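Local structure of type 4 fimbrial biogenesis protein PilY1 (Pseudomonas aeruginosa, 3HX6) at residues 201-204 against 208-211; 164-169 against 226-231. The protein primes type IV pilus assembly and appears to need calcium binding and release for twitching motility, this chain being its C-terminal part with a beta-propeller domain. The protein carries 3 engineered substitutions. All coordinates share one frame; numbering follows the deposited sequence.

Overall arrangement
Two levels of propeller construction appear side by side here. Contact 1 (201-204 with 208-211) lies within one four-stranded blade and pairs its first two strands; contact 2 (164-169 with 226-231) packs the third strand of that blade, with the residue after it, against the third strand of the preceding one. Their centres are 11 Å apart, and probable hydrogen bonds from Val210 N to Ile228 O (2.6 Å) and from Met230 N to Trp208 O (3.0 Å) join strand 208-213 to this run. The calcium ion, bound by Asp258, Asn260, Asp262, Val264 and Asp266, lies about 9 Å from the side chain of Arg202, whereas contact 2 is remote from that site.

Contact 1 of 2, residues 201-204 against 208-211; sequences ARLH and WAVV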
ATOM      1  N   ALA A 201      14.210 -19.765  -4.302  1.00 13.97           N
ATOM      2  CA  ALA A 201      13.388 -20.284  -3.221  1.00 15.50           C
ATOM      3  C   ALA A 201      14.093 -21.245  -2.293  1.00 13.26           C
ATOM      4  O   ALA A 201      15.173 -21.749  -2.587  1.00 12.90           O
ATOM      5  CB  ALA A 201      12.145 -20.953  -3.807  1.00 12.39           C
ATOM      6  N   ARG A 202      13.455 -21.480  -1.158  1.00 12.89           N
ATOM      7  CA  ARG A 202      13.970 -22.397  -0.160  1.00 13.40           C
ATOM      8  C   ARG A 202      13.418 -23.769  -0.508  1.00 13.09           C
ATOM      9  O   ARG A 202      12.216 -23.917  -0.741  1.00 11.51           O
ATOM     10  CB  ARG A 202      13.492 -21.984   1.232  1.00 14.14           C
ATOM     11  CG  ARG A 202      13.909 -22.938   2.336  1.00 16.67           C
ATOM     12  CD  ARG A 202      15.414 -23.034   2.457  1.00 20.23           C
ATOM     13  NE  ARG A 202      15.814 -23.249   3.844  1.00 26.57           N
ATOM     14  CZ  ARG A 202      15.524 -24.332   4.554  1.00 27.88           C
ATOM     15  NH1 ARG A 202      14.829 -25.326   4.012  1.00 28.52           N
ATOM     16  NH2 ARG A 202      15.919 -24.414   5.817  1.00 30.46           N
ATOM     17  N   LEU A 203      14.289 -24.769  -0.547  1.00 11.57           N
ATOM     18  CA  LEU A 203      13.854 -26.116  -0.881  1.00 13.84           C
ATOM     19  C   LEU A 203      14.011 -27.075   0.287  1.00 14.29           C
ATOM     20  O   LEU A 203      14.656 -26.760   1.303  1.00 12.60           O
ATOM     21  CB  LEU A 203      14.629 -26.646  -2.097  1.00 13.69           C
ATOM     22  CG  LEU A 203      14.608 -25.761  -3.351  1.00 14.45           C
ATOM     23  CD1 LEU A 203      15.358 -26.453  -4.487  1.00 14.60           C
ATOM     24  CD2 LEU A 203      13.182 -25.476  -3.757  1.00 14.08           C
ATOM     25  N   HIS A 204      13.421 -28.251   0.132  1.00 12.12           N
ATOM     26  CA  HIS A 204      13.463 -29.264   1.171  1.00 14.29           C
ATOM     27  C   HIS A 204      14.842 -29.884   1.397  1.00 14.31           C
ATOM     28  O   HIS A 204      14.982 -30.770   2.234  1.00 11.22           O
ATOM     29  CB  HIS A 204      12.423 -30.351   0.870  1.00 13.54           C
ATOM     30  CG  HIS A 204      11.028 -29.962   1.249  1.00 15.12           C
ATOM     31  ND1 HIS A 204      10.602 -29.912   2.560  1.00 12.52           N
ATOM     32  CD2 HIS A 204       9.972 -29.565   0.497  1.00 12.40           C
ATOM     33  CE1 HIS A 204       9.347 -29.504   2.598  1.00 14.75           C
ATOM     34  NE2 HIS A 204       8.941 -29.286   1.359  1.00 12.76           N
ATOM     35  N   TRP A 208      18.621 -22.605   0.062  1.00 15.01           N
ATOM     36  CA  TRP A 208      18.001 -21.755  -0.933  1.00 13.51           C
ATOM     37  C   TRP A 208      18.648 -22.069  -2.265  1.00 14.69           C
ATOM     38  O   TRP A 208      19.841 -22.356  -2.328  1.00 16.13           O
ATOM     39  CB  TRP A 208      18.198 -20.286  -0.583  1.00 13.81           C
ATOM     40  CG  TRP A 208      17.236 -19.822   0.460  1.00 13.93           C
ATOM     41  CD1 TRP A 208      17.255 -20.124   1.793  1.00 14.03           C
ATOM     42  CD2 TRP A 208      16.065 -19.031   0.241  1.00 12.38           C
ATOM     43  NE1 TRP A 208      16.158 -19.569   2.419  1.00 13.87           N
ATOM     44  CE2 TRP A 208      15.414 -18.891   1.487  1.00 13.70           C
ATOM     45  CE3 TRP A 208      15.504 -18.423  -0.891  1.00 14.43           C
ATOM     46  CZ2 TRP A 208      14.223 -18.169   1.632  1.00 12.42           C
ATOM     47  CZ3 TRP A 208      14.318 -17.704  -0.746  1.00 14.49           C
ATOM     48  CH2 TRP A 208      13.692 -17.584   0.511  1.00 14.47           C
ATOM     49  N   ALA A 209      17.865 -22.011  -3.330  1.00 12.37           N
ATOM     50  CA  ALA A 209      18.392 -22.313  -4.645  1.00 13.58           C
ATOM     51  C   ALA A 209      17.767 -21.475  -5.736  1.00 12.91           C
ATOM     52  O   ALA A 209      16.741 -20.815  -5.545  1.00 11.95           O
ATOM     53  CB  ALA A 209      18.171 -23.786  -4.964  1.00 12.06           C
ATOM     54  N   VAL A 210      18.421 -21.495  -6.885  1.00 12.55           N
ATOM     55  CA  VAL A 210      17.903 -20.815  -8.052  1.00 13.25           C
ATOM     56  C   VAL A 210      17.266 -21.967  -8.798  1.00 13.25           C
ATOM     57  O   VAL A 210      17.942 -22.940  -9.133  1.00 14.47           O
ATOM     58  CB  VAL A 210      19.017 -20.216  -8.915  1.00 13.08           C
ATOM     59  CG1 VAL A 210      18.459 -19.833 -10.296  1.00 12.27           C
ATOM     60  CG2 VAL A 210      19.598 -18.990  -8.217  1.00 15.01           C
ATOM     61  N   VAL A 211      15.962 -21.884  -9.017  1.00 12.93           N
ATOM     62  CA  VAL A 211      15.259 -22.931  -9.735  1.00 12.79           C
ATOM     63  C   VAL A 211      14.772 -22.340 -11.039  1.00 14.31           C
ATOM     64  O   VAL A 211      13.984 -21.397 -11.048  1.00 14.55           O
ATOM     65  CB  VAL A 211      14.084 -23.465  -8.906  1.00 11.69           C
ATOM     66  CG1 VAL A 211      13.384 -24.594  -9.653  1.00 12.35           C
ATOM     67  CG2 VAL A 211      14.617 -23.962  -7.556  1.00  6.50           C
TER
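The hairpin that opens a propeller blade joins Ala201 and Arg202 to Ala209 and Trp208 as an antiparallel pair. Ala201 N donates to Ala209 O at 3.0 Å, and Ala209 N returns a bond to Ala201 O at 2.8 Å. The next pair, Arg202 with Trp208, is non-hydrogen-bonded, its side chains on the same face of the sheet. There Arg202 CB lies over the five-membered ring of Trp208, a CH-pi contact 3.9 Å from the ring centroid. With CG anti to the backbone N (chi1 176°), the chain continues on that side of the ring plane, and Arg202 CD sits just outside the CD1-NE1 bond of Trp208, 3.5 Å from either atom. Bends at chi2 (61°) and chi3 then turn the guanidinium almost perpendicular to the indole, 88° between planes. Glu69 OE2 ties the two together, forming a salt bridge with Arg202 NE and accepting a hydrogen bond from Trp208 NE1. Leu203 CD1 reaches Ala209 CB (3.9 Å). Beside the calcium site, the Arg202 backbone bonds to Ala265 and His204 NE2 to Asp266 OD1. Strand 223-229 pairs with the other edge of 208-213; strands 251-257 of the following blade and 141-147 of the preceding one touch Ala201 and Trp208 respectively.

Contact 2 of 2, residues 164-169 against 226-231; sequences KGLFAL and LIIDME. Engineered in segment 226-231: Met230 (natural residue Leu).
Leu166 lies opposite Ile228, and Ala168 opposite Met230, on two backbones that run in the same general direction but too far apart to pair as a sheet, with CA atoms 10.0 Å apart at the first couple and 8.1 Å at the second. Leu166 and Ala168 lie on strand 165-170 and Ile228 on strand 223-229, each the third of its four-stranded antiparallel blade, while Met230 comes just after the latter strand ends; this is face-to-face packing of successive propeller blades. Methyl groups make the contact. Leu166 and Ile228 both point across, slanting past one another to touch at their ends, CD2 of Leu166 lying 3.6 Å from CD1 of Ile228. The isoleucine branch gets there because CG1 is anti to the carbonyl carbon and the chain then runs on extended (chi2 169°), carrying CD1 toward the other blade. Ala168 also points across, but Met230 arrives only through its chain: a bend at chi2 (60°) and another at chi3 bring its terminal CE to 3.8 Å from Ala168 CB. Met230 is an engineered residue, leucine in the natural protein. Trp181 of strand 178-184 joins the same interface, touching both Ala168 and Ile228 and giving the blades a polar link by donating from NE1 to Met230 O. Between the two segments themselves the chemistry is wholly apolar: buried methyl groups meet by van der Waals contact.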
ATOM      1  N   LYS A 164      25.121 -19.096 -23.660  1.00 21.68           N
ATOM      2  CA  LYS A 164      24.426 -19.996 -22.753  1.00 21.59           C
ATOM      3  C   LYS A 164      25.075 -19.878 -21.383  1.00 21.94           C
ATOM      4  O   LYS A 164      26.088 -20.517 -21.099  1.00 23.02           O
ATOM      5  CB  LYS A 164      24.516 -21.431 -23.271  1.00 23.46           C
ATOM      6  CG  LYS A 164      23.928 -21.602 -24.668  1.00 25.96           C
ATOM      7  CD  LYS A 164      24.242 -22.973 -25.246  1.00 32.22           C
ATOM      8  CE  LYS A 164      23.637 -23.128 -26.631  1.00 34.16           C
ATOM      9  NZ  LYS A 164      23.997 -24.435 -27.253  1.00 38.61           N
ATOM     10  N   GLY A 165      24.494 -19.045 -20.533  1.00 21.25           N
ATOM     11  CA  GLY A 165      25.071 -18.867 -19.219  1.00 19.54           C
ATOM     12  C   GLY A 165      24.151 -18.183 -18.239  1.00 19.99           C
ATOM     13  O   GLY A 165      23.237 -17.440 -18.611  1.00 19.43           O
ATOM     14  N   LEU A 166      24.424 -18.435 -16.968  1.00 18.31           N
ATOM     15  CA  LEU A 166      23.660 -17.885 -15.865  1.00 20.87           C
ATOM     16  C   LEU A 166      24.647 -17.284 -14.880  1.00 21.31           C
ATOM     17  O   LEU A 166      25.786 -17.731 -14.794  1.00 22.19           O
ATOM     18  CB  LEU A 166      22.901 -19.020 -15.168  1.00 20.97           C
ATOM     19  CG  LEU A 166      21.378 -19.127 -15.203  1.00 25.99           C
ATOM     20  CD1 LEU A 166      20.853 -18.584 -16.498  1.00 24.84           C
ATOM     21  CD2 LEU A 166      20.966 -20.591 -15.003  1.00 23.24           C
ATOM     22  N   PHE A 167      24.221 -16.259 -14.155  1.00 20.67           N
ATOM     23  CA  PHE A 167      25.070 -15.677 -13.136  1.00 21.64           C
ATOM     24  C   PHE A 167      24.210 -15.108 -12.018  1.00 21.53           C
ATOM     25  O   PHE A 167      23.030 -14.797 -12.213  1.00 20.74           O
ATOM     26  CB  PHE A 167      26.016 -14.603 -13.706  1.00 21.08           C
ATOM     27  CG  PHE A 167      25.323 -13.404 -14.282  1.00 21.69           C
ATOM     28  CD1 PHE A 167      25.070 -13.317 -15.648  1.00 20.94           C
ATOM     29  CD2 PHE A 167      24.947 -12.344 -13.459  1.00 21.78           C
ATOM     30  CE1 PHE A 167      24.454 -12.183 -16.191  1.00 21.67           C
ATOM     31  CE2 PHE A 167      24.332 -11.211 -13.988  1.00 21.77           C
ATOM     32  CZ  PHE A 167      24.084 -11.129 -15.357  1.00 21.77           C
ATOM     33  N   ALA A 168      24.805 -15.009 -10.835  1.00 18.93           N
ATOM     34  CA  ALA A 168      24.112 -14.486  -9.674  1.00 20.80           C
ATOM     35  C   ALA A 168      25.012 -13.463  -9.007  1.00 21.19           C
ATOM     36  O   ALA A 168      26.217 -13.669  -8.892  1.00 23.01           O
ATOM     37  CB  ALA A 168      23.787 -15.622  -8.699  1.00 20.19           C
ATOM     38  N   LEU A 169      24.432 -12.346  -8.592  1.00 20.41           N
ATOM     39  CA  LEU A 169      25.203 -11.318  -7.919  1.00 23.15           C
ATOM     40  C   LEU A 169      24.586 -11.102  -6.547  1.00 24.15           C
ATOM     41  O   LEU A 169      23.378 -11.288  -6.369  1.00 22.56           O
ATOM     42  CB  LEU A 169      25.156  -9.998  -8.703  1.00 22.17           C
ATOM     43  CG  LEU A 169      25.565 -10.033 -10.182  1.00 20.83           C
ATOM     44  CD1 LEU A 169      25.353  -8.654 -10.807  1.00 20.75           C
ATOM     45  CD2 LEU A 169      27.009 -10.467 -10.308  1.00 21.24           C
ATOM     46  N   LEU A 226      16.590 -26.945 -13.660  1.00 12.34           N
ATOM     47  CA  LEU A 226      17.889 -26.810 -13.039  1.00 13.55           C
ATOM     48  C   LEU A 226      17.679 -26.271 -11.633  1.00 14.89           C
ATOM     49  O   LEU A 226      16.968 -25.289 -11.432  1.00 15.59           O
ATOM     50  CB  LEU A 226      18.778 -25.852 -13.841  1.00 12.77           C
ATOM     51  CG  LEU A 226      19.032 -26.220 -15.313  1.00 15.10           C
ATOM     52  CD1 LEU A 226      19.997 -25.213 -15.942  1.00 11.58           C
ATOM     53  CD2 LEU A 226      19.608 -27.625 -15.403  1.00 13.29           C
ATOM     54  N   ILE A 227      18.276 -26.944 -10.661  1.00 14.43           N
ATOM     55  CA  ILE A 227      18.185 -26.515  -9.280  1.00 15.41           C
ATOM     56  C   ILE A 227      19.621 -26.197  -8.906  1.00 16.10           C
ATOM     57  O   ILE A 227      20.441 -27.086  -8.677  1.00 15.72           O
ATOM     58  CB  ILE A 227      17.594 -27.620  -8.396  1.00 15.59           C
ATOM     59  CG1 ILE A 227      16.153 -27.899  -8.844  1.00 16.01           C
ATOM     60  CG2 ILE A 227      17.621 -27.191  -6.932  1.00 15.77           C
ATOM     61  CD1 ILE A 227      15.438 -28.979  -8.052  1.00 15.48           C
ATOM     62  N   ILE A 228      19.910 -24.904  -8.881  1.00 16.15           N
ATOM     63  CA  ILE A 228      21.241 -24.394  -8.607  1.00 16.21           C
ATOM     64  C   ILE A 228      21.366 -23.867  -7.184  1.00 17.08           C
ATOM     65  O   ILE A 228      20.591 -23.009  -6.766  1.00 16.18           O
ATOM     66  CB  ILE A 228      21.558 -23.260  -9.599  1.00 16.64           C
ATOM     67  CG1 ILE A 228      21.281 -23.753 -11.029  1.00 16.59           C
ATOM     68  CG2 ILE A 228      23.004 -22.801  -9.437  1.00 16.23           C
ATOM     69  CD1 ILE A 228      21.288 -22.661 -12.078  1.00 16.46           C
ATOM     70  N   ASP A 229      22.343 -24.376  -6.441  1.00 15.46           N
ATOM     71  CA  ASP A 229      22.546 -23.924  -5.069  1.00 15.82           C
ATOM     72  C   ASP A 229      22.816 -22.427  -5.087  1.00 15.91           C
ATOM     73  O   ASP A 229      23.723 -21.954  -5.778  1.00 13.79           O
ATOM     74  CB  ASP A 229      23.734 -24.651  -4.428  1.00 16.49           C
ATOM     75  CG  ASP A 229      23.934 -24.259  -2.972  1.00 18.38           C
ATOM     76  OD1 ASP A 229      23.035 -24.543  -2.151  1.00 15.64           O
ATOM     77  OD2 ASP A 229      24.985 -23.663  -2.655  1.00 17.53           O
ATOM     78  N   MET A 230      22.029 -21.682  -4.322  1.00 16.84           N
ATOM     79  CA  MET A 230      22.166 -20.232  -4.261  1.00 18.15           C
ATOM     80  C   MET A 230      23.582 -19.779  -3.921  1.00 19.38           C
ATOM     81  O   MET A 230      24.151 -18.924  -4.599  1.00 19.08           O
ATOM     82  CB  MET A 230      21.193 -19.654  -3.228  1.00 20.45           C
ATOM     83  CG  MET A 230      21.058 -18.139  -3.280  1.00 20.93           C
ATOM     84  SD  MET A 230      20.452 -17.563  -4.897  1.00 23.05           S
ATOM     85  CE  MET A 230      21.923 -16.937  -5.632  1.00 21.09           C
ATOM     86  N   GLU A 231      24.155 -20.358  -2.875  1.00 20.62           N
ATOM     87  CA  GLU A 231      25.488 -19.966  -2.451  1.00 23.16           C
ATOM     88  C   GLU A 231      26.618 -20.342  -3.399  1.00 23.84           C
ATOM     89  O   GLU A 231      27.434 -19.497  -3.776  1.00 24.29           O
ATOM     90  CB  GLU A 231      25.792 -20.554  -1.069  1.00 25.52           C
ATOM     91  CG  GLU A 231      27.204 -20.269  -0.573  1.00 28.02           C
ATOM     92  CD  GLU A 231      27.441 -20.777   0.837  1.00 30.78           C
ATOM     93  OE1 GLU A 231      27.121 -21.955   1.113  1.00 31.50           O
ATOM     94  OE2 GLU A 231      27.955 -20.001   1.669  1.00 33.81           O
TER